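Local coordinates for protein metallophosphoesterase (Sphaerobacter thermophilus, PDB 3RQZ) that binds two zinc ions and probably acts as a phosphatase of the calcineurin-like metallophosphoesterase superfamily, YfcE family, at residues 39-50 and 88-97. Sequence-based numbering, arbitrary orientation.
Sequences VGYGPRPRECVE and WTTMQLQAEH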
# COMPACT_ATOMS: atom_id res chain seq x y z
N VAL A 39 -5.17 6.91 -3.08
CA VAL A 39 -6.07 7.98 -2.63
C VAL A 39 -6.98 7.43 -1.55
O VAL A 39 -6.95 6.22 -1.26
CB VAL A 39 -6.94 8.57 -3.79
CG1 VAL A 39 -6.06 9.12 -4.94
CG2 VAL A 39 -7.91 7.49 -4.34
N GLY A 40 -7.80 8.32 -0.99
CA GLY A 40 -8.74 7.97 0.08
C GLY A 40 -8.16 8.36 1.42
O GLY A 40 -6.95 8.18 1.65
N TYR A 41 -8.99 8.92 2.30
CA TYR A 41 -8.58 9.33 3.66
C TYR A 41 -7.72 10.60 3.74
O TYR A 41 -8.06 11.53 4.46
CB TYR A 41 -7.84 8.19 4.42
CG TYR A 41 -8.58 6.89 4.57
CD1 TYR A 41 -9.89 6.87 5.03
CD2 TYR A 41 -7.97 5.68 4.24
CE1 TYR A 41 -10.57 5.68 5.17
CE2 TYR A 41 -8.64 4.47 4.39
CZ TYR A 41 -9.94 4.48 4.85
OH TYR A 41 -10.64 3.32 5.00
N GLY A 42 -6.60 10.63 3.02
CA GLY A 42 -5.64 11.74 3.17
C GLY A 42 -5.96 13.00 2.36
O GLY A 42 -6.84 12.99 1.51
N PRO A 43 -5.24 14.10 2.65
CA PRO A 43 -5.51 15.43 2.08
C PRO A 43 -4.92 15.74 0.71
O PRO A 43 -5.19 16.81 0.17
CB PRO A 43 -4.86 16.37 3.13
CG PRO A 43 -3.66 15.58 3.58
CD PRO A 43 -4.08 14.12 3.57
N ARG A 44 -4.11 14.84 0.16
CA ARG A 44 -3.39 15.17 -1.08
C ARG A 44 -3.54 14.09 -2.15
O ARG A 44 -2.52 13.57 -2.63
CB ARG A 44 -1.90 15.48 -0.81
CG ARG A 44 -1.61 16.78 0.01
CD ARG A 44 -1.99 18.07 -0.74
NE ARG A 44 -1.76 19.30 0.03
CZ ARG A 44 -2.68 19.93 0.76
NH1 ARG A 44 -3.90 19.42 0.87
NH2 ARG A 44 -2.36 21.06 1.41
N PRO A 45 -4.78 13.75 -2.53
CA PRO A 45 -4.92 12.68 -3.53
C PRO A 45 -4.32 12.99 -4.90
O PRO A 45 -3.70 12.10 -5.51
CB PRO A 45 -6.44 12.43 -3.61
CG PRO A 45 -7.05 13.74 -3.06
CD PRO A 45 -6.09 14.20 -2.02
N ARG A 46 -4.47 14.23 -5.40
CA ARG A 46 -3.92 14.53 -6.73
C ARG A 46 -2.42 14.37 -6.75
O ARG A 46 -1.86 13.74 -7.65
CB ARG A 46 -4.28 15.95 -7.17
CG ARG A 46 -5.75 16.11 -7.50
CD ARG A 46 -6.01 17.47 -8.20
NE ARG A 46 -5.69 18.57 -7.29
CZ ARG A 46 -6.56 19.12 -6.43
NH1 ARG A 46 -7.82 18.71 -6.38
NH2 ARG A 46 -6.16 20.11 -5.63
N GLU A 47 -1.76 14.96 -5.75
CA GLU A 47 -0.30 14.98 -5.71
C GLU A 47 0.25 13.54 -5.57
O GLU A 47 1.29 13.21 -6.17
CB GLU A 47 0.16 15.88 -4.54
CG GLU A 47 -0.16 17.37 -4.70
CD GLU A 47 -1.57 17.78 -4.24
OE1 GLU A 47 -2.41 16.92 -3.86
OE2 GLU A 47 -1.87 18.98 -4.30
N CYS A 48 -0.44 12.69 -4.81
CA CYS A 48 0.02 11.32 -4.64
C CYS A 48 -0.16 10.52 -5.93
O CYS A 48 0.74 9.75 -6.29
CB CYS A 48 -0.60 10.62 -3.42
SG CYS A 48 -0.05 11.31 -1.84
N VAL A 49 -1.27 10.72 -6.65
CA VAL A 49 -1.45 10.05 -7.93
C VAL A 49 -0.38 10.50 -8.93
O VAL A 49 0.19 9.69 -9.67
CB VAL A 49 -2.87 10.30 -8.55
CG1 VAL A 49 -2.94 9.85 -10.02
CG2 VAL A 49 -3.93 9.61 -7.74
N GLU A 50 -0.12 11.80 -8.98
CA GLU A 50 0.86 12.34 -9.92
C GLU A 50 2.24 11.73 -9.69
O GLU A 50 2.91 11.31 -10.64
CB GLU A 50 0.89 13.87 -9.87
CG GLU A 50 -0.41 14.48 -10.41
CD GLU A 50 -0.61 15.94 -10.05
OE1 GLU A 50 0.37 16.60 -9.67
OE2 GLU A 50 -1.75 16.45 -10.19
N TRP A 88 -15.52 13.54 -1.04
CA TRP A 88 -14.55 14.63 -1.17
C TRP A 88 -13.37 14.17 -2.03
O TRP A 88 -12.92 14.89 -2.92
CB TRP A 88 -14.03 15.04 0.21
CG TRP A 88 -12.97 16.12 0.16
CD1 TRP A 88 -13.19 17.47 0.19
CD2 TRP A 88 -11.55 15.94 0.08
NE1 TRP A 88 -11.99 18.15 0.13
CE2 TRP A 88 -10.97 17.24 0.07
CE3 TRP A 88 -10.71 14.82 0.04
CZ2 TRP A 88 -9.58 17.44 -0.00
CZ3 TRP A 88 -9.32 15.01 -0.02
CH2 TRP A 88 -8.77 16.32 -0.04
N THR A 89 -12.84 12.98 -1.76
CA THR A 89 -11.71 12.46 -2.52
C THR A 89 -12.02 12.41 -4.04
O THR A 89 -11.20 12.88 -4.85
CB THR A 89 -11.22 11.08 -2.00
OG1 THR A 89 -10.74 11.22 -0.65
CG2 THR A 89 -10.06 10.51 -2.90
N THR A 90 -13.18 11.85 -4.39
CA THR A 90 -13.62 11.73 -5.77
C THR A 90 -13.61 13.09 -6.45
O THR A 90 -13.09 13.22 -7.56
CB THR A 90 -15.07 11.13 -5.86
OG1 THR A 90 -15.19 10.02 -4.97
CG2 THR A 90 -15.35 10.67 -7.27
N MSE A 91 -14.15 14.10 -5.77
CA MSE A 91 -14.23 15.48 -6.29
C MSE A 91 -12.87 16.16 -6.49
O MSE A 91 -12.78 17.17 -7.17
CB MSE A 91 -15.15 16.37 -5.42
CG MSE A 91 -16.63 15.99 -5.46
SE MSE A 91 -17.34 15.50 -7.24
CE MSE A 91 -17.41 17.27 -8.04
N GLN A 92 -11.80 15.63 -5.88
CA GLN A 92 -10.47 16.19 -6.06
C GLN A 92 -9.82 15.75 -7.37
O GLN A 92 -8.96 16.44 -7.89
CB GLN A 92 -9.55 15.82 -4.89
CG GLN A 92 -10.10 16.16 -3.47
CD GLN A 92 -10.73 17.53 -3.38
OE1 GLN A 92 -11.94 17.66 -3.09
NE2 GLN A 92 -9.93 18.56 -3.63
N LEU A 93 -10.24 14.60 -7.88
CA LEU A 93 -9.59 13.98 -9.02
C LEU A 93 -10.00 14.65 -10.34
O LEU A 93 -11.18 14.87 -10.62
CB LEU A 93 -9.88 12.48 -9.04
CG LEU A 93 -9.49 11.74 -7.76
CD1 LEU A 93 -9.82 10.24 -7.89
CD2 LEU A 93 -8.01 11.98 -7.36
N GLN A 94 -9.00 15.03 -11.13
CA GLN A 94 -9.24 15.61 -12.46
C GLN A 94 -9.08 14.53 -13.54
O GLN A 94 -8.75 13.38 -13.21
CB GLN A 94 -8.28 16.77 -12.64
CG GLN A 94 -8.54 17.86 -11.61
CD GLN A 94 -7.46 18.91 -11.61
OE1 GLN A 94 -6.27 18.59 -11.60
NE2 GLN A 94 -7.87 20.18 -11.62
N ALA A 95 -9.31 14.87 -14.82
CA ALA A 95 -9.31 13.86 -15.89
C ALA A 95 -8.06 12.97 -15.90
O ALA A 95 -8.16 11.76 -15.97
CB ALA A 95 -9.55 14.51 -17.29
N GLU A 96 -6.89 13.59 -15.79
CA GLU A 96 -5.63 12.86 -15.89
C GLU A 96 -5.46 11.82 -14.76
O GLU A 96 -4.91 10.75 -15.00
CB GLU A 96 -4.45 13.84 -15.89
CG GLU A 96 -4.22 14.51 -14.51
CD GLU A 96 -3.08 15.49 -14.50
OE1 GLU A 96 -3.35 16.70 -14.22
OE2 GLU A 96 -1.93 15.05 -14.76
N HIS A 97 -5.92 12.16 -13.54
CA HIS A 97 -5.84 11.24 -12.40
C HIS A 97 -6.83 10.11 -12.56
O HIS A 97 -6.48 8.96 -12.27
CB HIS A 97 -6.14 11.95 -11.08
CG HIS A 97 -5.39 13.22 -10.92
ND1 HIS A 97 -6.00 14.45 -11.04
CD2 HIS A 97 -4.07 13.46 -10.73
CE1 HIS A 97 -5.09 15.40 -10.91
NE2 HIS A 97 -3.91 14.83 -10.71
O HOH W 1 -7.95 11.23 -0.38
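Arg46 and His97 bury the most surface here, and Thr89 comes next. The CG of Arg46 lies over one face of the His97 imidazole, a CH-pi contact 3.9 Å from the ring centroid. Beyond it the Arg46 chain bends at chi3 (-64°). This turns the guanidinium back to Gln92, where Arg46 NH1 donates to the backbone O of Gln92 at 3.0 Å. That bond is nearly straight, lies in the guanidinium plane and uses a lone pair of the carbonyl. His97 is held at both ring nitrogens. His97 NE2 donates to the anti lone pair of Glu50 OE2 at 2.7 Å, with carboxylate and ring nearly coplanar. His97 ND1 accepts from the backbone N of Gln94 at 3.1 Å. Val49 CG1 meets the ring edge. A leucine in place of His97 would probably leave the Glu50 carboxylate and the Gln94 N-H without these partners. Thr89 turns CG2 to Val39 CB at 3.8 Å, while OG1 bonds to Ala85 O and to a water that also bridges Gly40 N and Gly42 O. Pro45 lies against the other segment, with CD on the Trp88 ring, CG on Gln92 CB and CB on Leu93 CD2. The contact seats helix 45-55 and the loop before it against helices 85-92 and 95-103. Helix 64-69 touches Thr89 and Leu93, helix 222-232 touches Trp88 and Pro43, and the loop carries Tyr41 to the zinc ligand His13.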